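Local structure of metallo-beta-lactamase (Chryseobacterium indologenes, 3L6N) at residues D133-W147 against W179-A193. The protein hydrolyses the beta-lactam ring of penicillins, cephalosporins and carbapenems with a zinc cofactor, conferring resistance to these antibiotics. Numbering follows the deposited sequence.
With ZN (zinc ion), chain B.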
loop_
_atom_site.group_PDB
_atom_site.type_symbol
_atom_site.label_atom_id
_atom_site.label_comp_id
_atom_site.label_asym_id
_atom_site.label_seq_id
_atom_site.Cartn_x
_atom_site.Cartn_y
_atom_site.Cartn_z
ATOM N N ASP A 133 -1.943 8.906 6.153
ATOM C CA ASP A 133 -1.843 10.344 5.867
ATOM C C ASP A 133 -2.188 10.666 4.417
ATOM O O ASP A 133 -1.750 9.971 3.494
ATOM C CB ASP A 133 -0.424 10.841 6.139
ATOM C CG ASP A 133 -0.222 11.328 7.568
ATOM O OD1 ASP A 133 0.845 11.009 8.149
ATOM O OD2 ASP A 133 -1.098 12.045 8.099
ATOM N N PHE A 134 -2.963 11.729 4.219
ATOM C CA PHE A 134 -3.153 12.280 2.890
ATOM C C PHE A 134 -2.298 13.539 2.762
ATOM O O PHE A 134 -2.533 14.535 3.461
ATOM C CB PHE A 134 -4.625 12.598 2.619
ATOM C CG PHE A 134 -4.860 13.173 1.261
ATOM C CD1 PHE A 134 -4.796 12.356 0.142
ATOM C CD2 PHE A 134 -5.105 14.533 1.094
ATOM C CE1 PHE A 134 -4.988 12.880 -1.130
ATOM C CE2 PHE A 134 -5.300 15.067 -0.168
ATOM C CZ PHE A 134 -5.244 14.237 -1.283
ATOM N N LEU A 135 -1.305 13.487 1.883
ATOM C CA LEU A 135 -0.340 14.590 1.745
ATOM C C LEU A 135 -0.642 15.455 0.527
ATOM O O LEU A 135 0.020 16.480 0.293
ATOM C CB LEU A 135 1.091 14.052 1.660
ATOM C CG LEU A 135 1.596 13.219 2.846
ATOM C CD1 LEU A 135 2.863 12.460 2.455
ATOM C CD2 LEU A 135 1.828 14.093 4.080
ATOM N N GLY A 136 -1.640 15.047 -0.253
ATOM C CA GLY A 136 -1.912 15.702 -1.523
ATOM C C GLY A 136 -2.010 14.719 -2.672
ATOM O O GLY A 136 -1.694 13.537 -2.522
ATOM N N GLU A 137 -2.457 15.219 -3.817
ATOM C CA GLU A 137 -2.626 14.413 -5.015
ATOM C C GLU A 137 -1.304 14.114 -5.694
ATOM O O GLU A 137 -0.343 14.878 -5.577
ATOM C CB GLU A 137 -3.575 15.121 -5.988
ATOM C CG GLU A 137 -4.898 15.502 -5.333
ATOM C CD GLU A 137 -5.968 15.947 -6.311
ATOM O OE1 GLU A 137 -5.771 15.812 -7.532
ATOM O OE2 GLU A 137 -7.019 16.432 -5.840
ATOM N N GLY A 138 -1.254 13.003 -6.419
ATOM C CA GLY A 138 -0.041 12.632 -7.127
ATOM C C GLY A 138 -0.278 11.577 -8.174
ATOM O O GLY A 138 -0.799 11.861 -9.254
ATOM N N HIS A 139 0.096 10.345 -7.836
ATOM C CA HIS A 139 -0.186 9.190 -8.675
ATOM C C HIS A 139 -1.689 9.098 -8.973
ATOM O O HIS A 139 -2.073 8.787 -10.092
ATOM C CB HIS A 139 0.314 7.916 -7.987
ATOM C CG HIS A 139 -0.227 6.655 -8.585
ATOM N ND1 HIS A 139 0.193 6.157 -9.801
ATOM C CD2 HIS A 139 -1.180 5.803 -8.138
ATOM C CE1 HIS A 139 -0.465 5.046 -10.073
ATOM N NE2 HIS A 139 -1.302 4.805 -9.078
ATOM N N THR A 140 -2.511 9.339 -7.951
ATOM C CA THR A 140 -3.950 9.535 -8.118
ATOM C C THR A 140 -4.408 10.663 -7.192
ATOM O O THR A 140 -3.616 11.182 -6.389
ATOM C CB THR A 140 -4.737 8.277 -7.726
ATOM O OG1 THR A 140 -4.345 7.888 -6.404
ATOM C CG2 THR A 140 -4.480 7.130 -8.712
ATOM N N ALA A 141 -5.688 11.028 -7.274
ATOM C CA ALA A 141 -6.219 12.084 -6.414
ATOM C C ALA A 141 -6.417 11.604 -4.979
ATOM O O ALA A 141 -6.503 12.414 -4.051
ATOM C CB ALA A 141 -7.540 12.620 -6.980
ATOM N N ASP A 142 -6.498 10.284 -4.800
ATOM C CA ASP A 142 -6.844 9.692 -3.504
ATOM C C ASP A 142 -5.677 9.004 -2.794
ATOM O O ASP A 142 -5.850 8.443 -1.708
ATOM C CB ASP A 142 -8.021 8.705 -3.650
ATOM C CG ASP A 142 -7.669 7.473 -4.495
ATOM O OD1 ASP A 142 -6.910 7.605 -5.474
ATOM O OD2 ASP A 142 -8.178 6.366 -4.187
ATOM N N ASN A 143 -4.500 9.008 -3.405
ATOM C CA ASN A 143 -3.391 8.262 -2.800
ATOM C C ASN A 143 -3.040 8.733 -1.393
ATOM O O ASN A 143 -2.977 9.937 -1.127
ATOM C CB ASN A 143 -2.148 8.157 -3.711
ATOM C CG ASN A 143 -1.633 9.502 -4.246
ATOM O OD1 ASN A 143 -0.947 9.512 -5.263
ATOM N ND2 ASN A 143 -1.911 10.608 -3.557
ATOM N N VAL A 144 -2.838 7.768 -0.503
ATOM C CA VAL A 144 -2.437 8.041 0.873
ATOM C C VAL A 144 -1.179 7.239 1.190
ATOM O O VAL A 144 -0.858 6.282 0.488
ATOM C CB VAL A 144 -3.553 7.709 1.892
ATOM C CG1 VAL A 144 -4.721 8.678 1.737
ATOM C CG2 VAL A 144 -4.031 6.246 1.746
ATOM N N VAL A 145 -0.478 7.648 2.245
ATOM C CA VAL A 145 0.712 6.950 2.730
ATOM C C VAL A 145 0.416 6.405 4.130
ATOM O O VAL A 145 -0.525 6.854 4.786
ATOM C CB VAL A 145 1.952 7.888 2.771
ATOM C CG1 VAL A 145 2.287 8.432 1.370
ATOM C CG2 VAL A 145 1.757 9.049 3.792
ATOM N N VAL A 146 1.216 5.442 4.585
ATOM C CA VAL A 146 1.040 4.881 5.917
ATOM C C VAL A 146 2.340 4.975 6.695
ATOM O O VAL A 146 3.380 4.457 6.270
ATOM C CB VAL A 146 0.541 3.406 5.894
ATOM C CG1 VAL A 146 0.157 2.966 7.305
ATOM C CG2 VAL A 146 -0.669 3.259 4.957
ATOM N N TRP A 147 2.277 5.669 7.831
ATOM C CA TRP A 147 3.449 5.857 8.688
ATOM C C TRP A 147 3.395 4.904 9.871
ATOM O O TRP A 147 2.363 4.788 10.533
ATOM C CB TRP A 147 3.480 7.312 9.182
ATOM C CG TRP A 147 4.539 7.624 10.224
ATOM C CD1 TRP A 147 4.328 8.118 11.481
ATOM C CD2 TRP A 147 5.959 7.483 10.080
ATOM N NE1 TRP A 147 5.531 8.285 12.132
ATOM C CE2 TRP A 147 6.546 7.908 11.296
ATOM C CE3 TRP A 147 6.792 7.049 9.042
ATOM C CZ2 TRP A 147 7.930 7.898 11.503
ATOM C CZ3 TRP A 147 8.172 7.040 9.248
ATOM C CH2 TRP A 147 8.723 7.465 10.469
ATOM N N TRP A 179 1.893 16.475 -8.040
ATOM C CA TRP A 179 2.700 15.339 -7.588
ATOM C C TRP A 179 4.042 15.745 -6.925
ATOM O O TRP A 179 4.311 15.307 -5.803
ATOM C CB TRP A 179 2.902 14.367 -8.751
ATOM C CG TRP A 179 3.285 12.963 -8.387
ATOM C CD1 TRP A 179 3.860 12.528 -7.222
ATOM C CD2 TRP A 179 3.157 11.810 -9.226
ATOM N NE1 TRP A 179 4.087 11.171 -7.286
ATOM C CE2 TRP A 179 3.672 10.709 -8.506
ATOM C CE3 TRP A 179 2.660 11.599 -10.520
ATOM C CZ2 TRP A 179 3.691 9.413 -9.032
ATOM C CZ3 TRP A 179 2.688 10.308 -11.047
ATOM C CH2 TRP A 179 3.194 9.232 -10.296
ATOM N N PRO A 180 4.863 16.601 -7.585
ATOM C CA PRO A 180 6.136 16.962 -6.938
ATOM C C PRO A 180 5.942 17.759 -5.648
ATOM O O PRO A 180 6.744 17.633 -4.718
ATOM C CB PRO A 180 6.846 17.825 -7.994
ATOM C CG PRO A 180 5.754 18.337 -8.860
ATOM C CD PRO A 180 4.733 17.243 -8.907
ATOM N N LYS A 181 4.877 18.564 -5.591
ATOM C CA LYS A 181 4.536 19.315 -4.390
ATOM C C LYS A 181 4.173 18.358 -3.266
ATOM O O LYS A 181 4.605 18.532 -2.134
ATOM C CB LYS A 181 3.399 20.306 -4.663
ATOM C CG LYS A 181 3.734 21.331 -5.736
ATOM C CD LYS A 181 2.485 21.960 -6.320
ATOM C CE LYS A 181 2.827 23.181 -7.155
ATOM N NZ LYS A 181 3.077 24.364 -6.286
ATOM N N THR A 182 3.396 17.327 -3.595
ATOM C CA THR A 182 3.043 16.305 -2.618
ATOM C C THR A 182 4.289 15.553 -2.142
ATOM O O THR A 182 4.438 15.312 -0.952
ATOM C CB THR A 182 2.001 15.337 -3.189
ATOM O OG1 THR A 182 0.830 16.085 -3.546
ATOM C CG2 THR A 182 1.608 14.283 -2.147
ATOM N N ILE A 183 5.173 15.199 -3.074
ATOM C CA ILE A 183 6.435 14.521 -2.733
ATOM C C ILE A 183 7.339 15.387 -1.848
ATOM O O ILE A 183 7.963 14.886 -0.907
ATOM C CB ILE A 183 7.197 14.034 -4.003
ATOM C CG1 ILE A 183 6.505 12.802 -4.594
ATOM C CG2 ILE A 183 8.682 13.719 -3.695
ATOM C CD1 ILE A 183 6.643 11.535 -3.745
ATOM N N ASN A 184 7.402 16.683 -2.136
ATOM C CA ASN A 184 8.223 17.573 -1.316
ATOM C C ASN A 184 7.656 17.749 0.091
ATOM O O ASN A 184 8.417 17.876 1.053
ATOM C CB ASN A 184 8.506 18.894 -2.034
ATOM C CG ASN A 184 9.516 18.728 -3.166
ATOM O OD1 ASN A 184 10.536 18.051 -3.007
ATOM N ND2 ASN A 184 9.231 19.324 -4.312
ATOM N N LYS A 185 6.328 17.706 0.211
ATOM C CA LYS A 185 5.666 17.666 1.519
ATOM C C LYS A 185 6.007 16.377 2.273
ATOM O O LYS A 185 6.241 16.404 3.482
ATOM C CB LYS A 185 4.147 17.805 1.386
ATOM C CG LYS A 185 3.660 19.216 1.078
ATOM C CD LYS A 185 2.138 19.293 1.091
ATOM C CE LYS A 185 1.657 20.699 0.744
ATOM N NZ LYS A 185 0.170 20.806 0.786
ATOM N N LEU A 186 6.024 15.253 1.556
ATOM C CA LEU A 186 6.389 13.962 2.141
ATOM C C LEU A 186 7.820 14.018 2.668
ATOM O O LEU A 186 8.085 13.656 3.823
ATOM C CB LEU A 186 6.248 12.844 1.092
ATOM C CG LEU A 186 6.504 11.376 1.466
ATOM C CD1 LEU A 186 5.816 10.474 0.458
ATOM C CD2 LEU A 186 7.990 11.039 1.547
ATOM N N LYS A 187 8.725 14.472 1.797
ATOM C CA LYS A 187 10.163 14.575 2.064
ATOM C C LYS A 187 10.444 15.411 3.314
ATOM O O LYS A 187 11.340 15.086 4.101
ATOM C CB LYS A 187 10.861 15.160 0.825
ATOM C CG LYS A 187 12.360 15.412 0.936
ATOM C CD LYS A 187 12.889 16.035 -0.352
ATOM C CE LYS A 187 14.352 16.443 -0.208
ATOM N NZ LYS A 187 14.890 17.057 -1.464
ATOM N N ALA A 188 9.659 16.468 3.495
ATOM C CA ALA A 188 9.802 17.368 4.635
ATOM C C ALA A 188 9.208 16.787 5.922
ATOM O O ALA A 188 9.724 17.031 7.018
ATOM C CB ALA A 188 9.176 18.717 4.315
ATOM N N LYS A 189 8.136 16.011 5.786
ATOM C CA LYS A 189 7.400 15.491 6.935
ATOM C C LYS A 189 8.014 14.226 7.555
ATOM O O LYS A 189 7.974 14.051 8.772
ATOM C CB LYS A 189 5.936 15.233 6.553
ATOM C CG LYS A 189 5.065 14.778 7.709
ATOM C CD LYS A 189 3.594 14.809 7.370
ATOM C CE LYS A 189 2.768 14.330 8.551
ATOM N NZ LYS A 189 1.376 14.830 8.502
ATOM N N TYR A 190 8.562 13.347 6.721
ATOM C CA TYR A 190 9.054 12.048 7.207
ATOM C C TYR A 190 10.573 11.932 7.170
ATOM O O TYR A 190 11.132 10.991 6.598
ATOM C CB TYR A 190 8.390 10.890 6.457
ATOM C CG TYR A 190 6.892 10.924 6.561
ATOM C CD1 TYR A 190 6.124 11.320 5.474
ATOM C CD2 TYR A 190 6.243 10.589 7.754
ATOM C CE1 TYR A 190 4.757 11.368 5.553
ATOM C CE2 TYR A 190 4.855 10.637 7.848
ATOM C CZ TYR A 190 4.128 11.031 6.735
ATOM O OH TYR A 190 2.766 11.090 6.765
ATOM N N SER A 191 11.228 12.912 7.791
ATOM C CA SER A 191 12.675 12.888 7.970
ATOM C C SER A 191 13.103 11.721 8.871
ATOM O O SER A 191 14.196 11.177 8.701
ATOM C CB SER A 191 13.171 14.230 8.527
ATOM O OG SER A 191 12.441 14.611 9.684
ATOM N N LYS A 192 12.234 11.326 9.804
ATOM C CA LYS A 192 12.510 10.198 10.708
ATOM C C LYS A 192 12.465 8.828 10.016
ATOM O O LYS A 192 12.957 7.838 10.565
ATOM C CB LYS A 192 11.555 10.193 11.906
ATOM C CG LYS A 192 11.829 11.266 12.955
ATOM C CD LYS A 192 11.000 11.002 14.205
ATOM C CE LYS A 192 10.952 12.220 15.117
ATOM N NZ LYS A 192 10.240 11.912 16.390
ATOM N N ALA A 193 11.883 8.775 8.818
ATOM C CA ALA A 193 11.776 7.520 8.070
ATOM C C ALA A 193 13.140 7.021 7.617
ATOM O O ALA A 193 13.882 7.734 6.936
ATOM C CB ALA A 193 10.847 7.677 6.871
HETATM ZN ZN ZN B . -2.479 3.221 -8.742
HETATM O O HOH W 1 -0.627 14.012 9.715
HETATM O O HOH W 2 -1.540 1.558 -8.805
#
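Trp179 swings its CG away from its own backbone N (chi1 -160°), which lays the indole flat against the backbone of Gly138 and His139. In the metallo-beta-lactamase fold this joins helix 179-189 to the zinc-binding loop that follows strand 128-133. Gly138 CA makes a CH-pi contact over the five-membered ring, 3.9 Å from its centroid. His139 N lies over the same face, and His139 CB sits off-centre above the six-membered ring. Trp179 NE1 is tied to Leu159 O, which helps fix the turn of the indole. One helical turn on, Thr182 has OG1 beside its backbone N (chi1 -60°). Thr182 OG1 is hydrogen-bonded to Glu137 O at 2.6 Å, and Gln178 O is a second carbonyl partner that must share the one proton. Thr182 CG2 packs against Leu135 CB, 3.8 Å away. Leu135 points both methyls at the helix: CD1 meets Leu186 CB and the edge of the Tyr190 ring, while CD2 touches Lys189 CD. Where the chain leaves helical phi/psi, at Tyr190, CD2 lies over one face of the Trp147 ring, and the two ring planes are 38° apart. Tyr190 OH donates to Asp133 OD1 at 2.4 Å, so short that the exact length is doubtful. Water 1 links Asp133 OD2 to Lys189 NZ, alongside a long salt bridge. At the other end, His139 NE2 binds zinc at 2.0 Å, sharing the metal with His76, His78 and water 2.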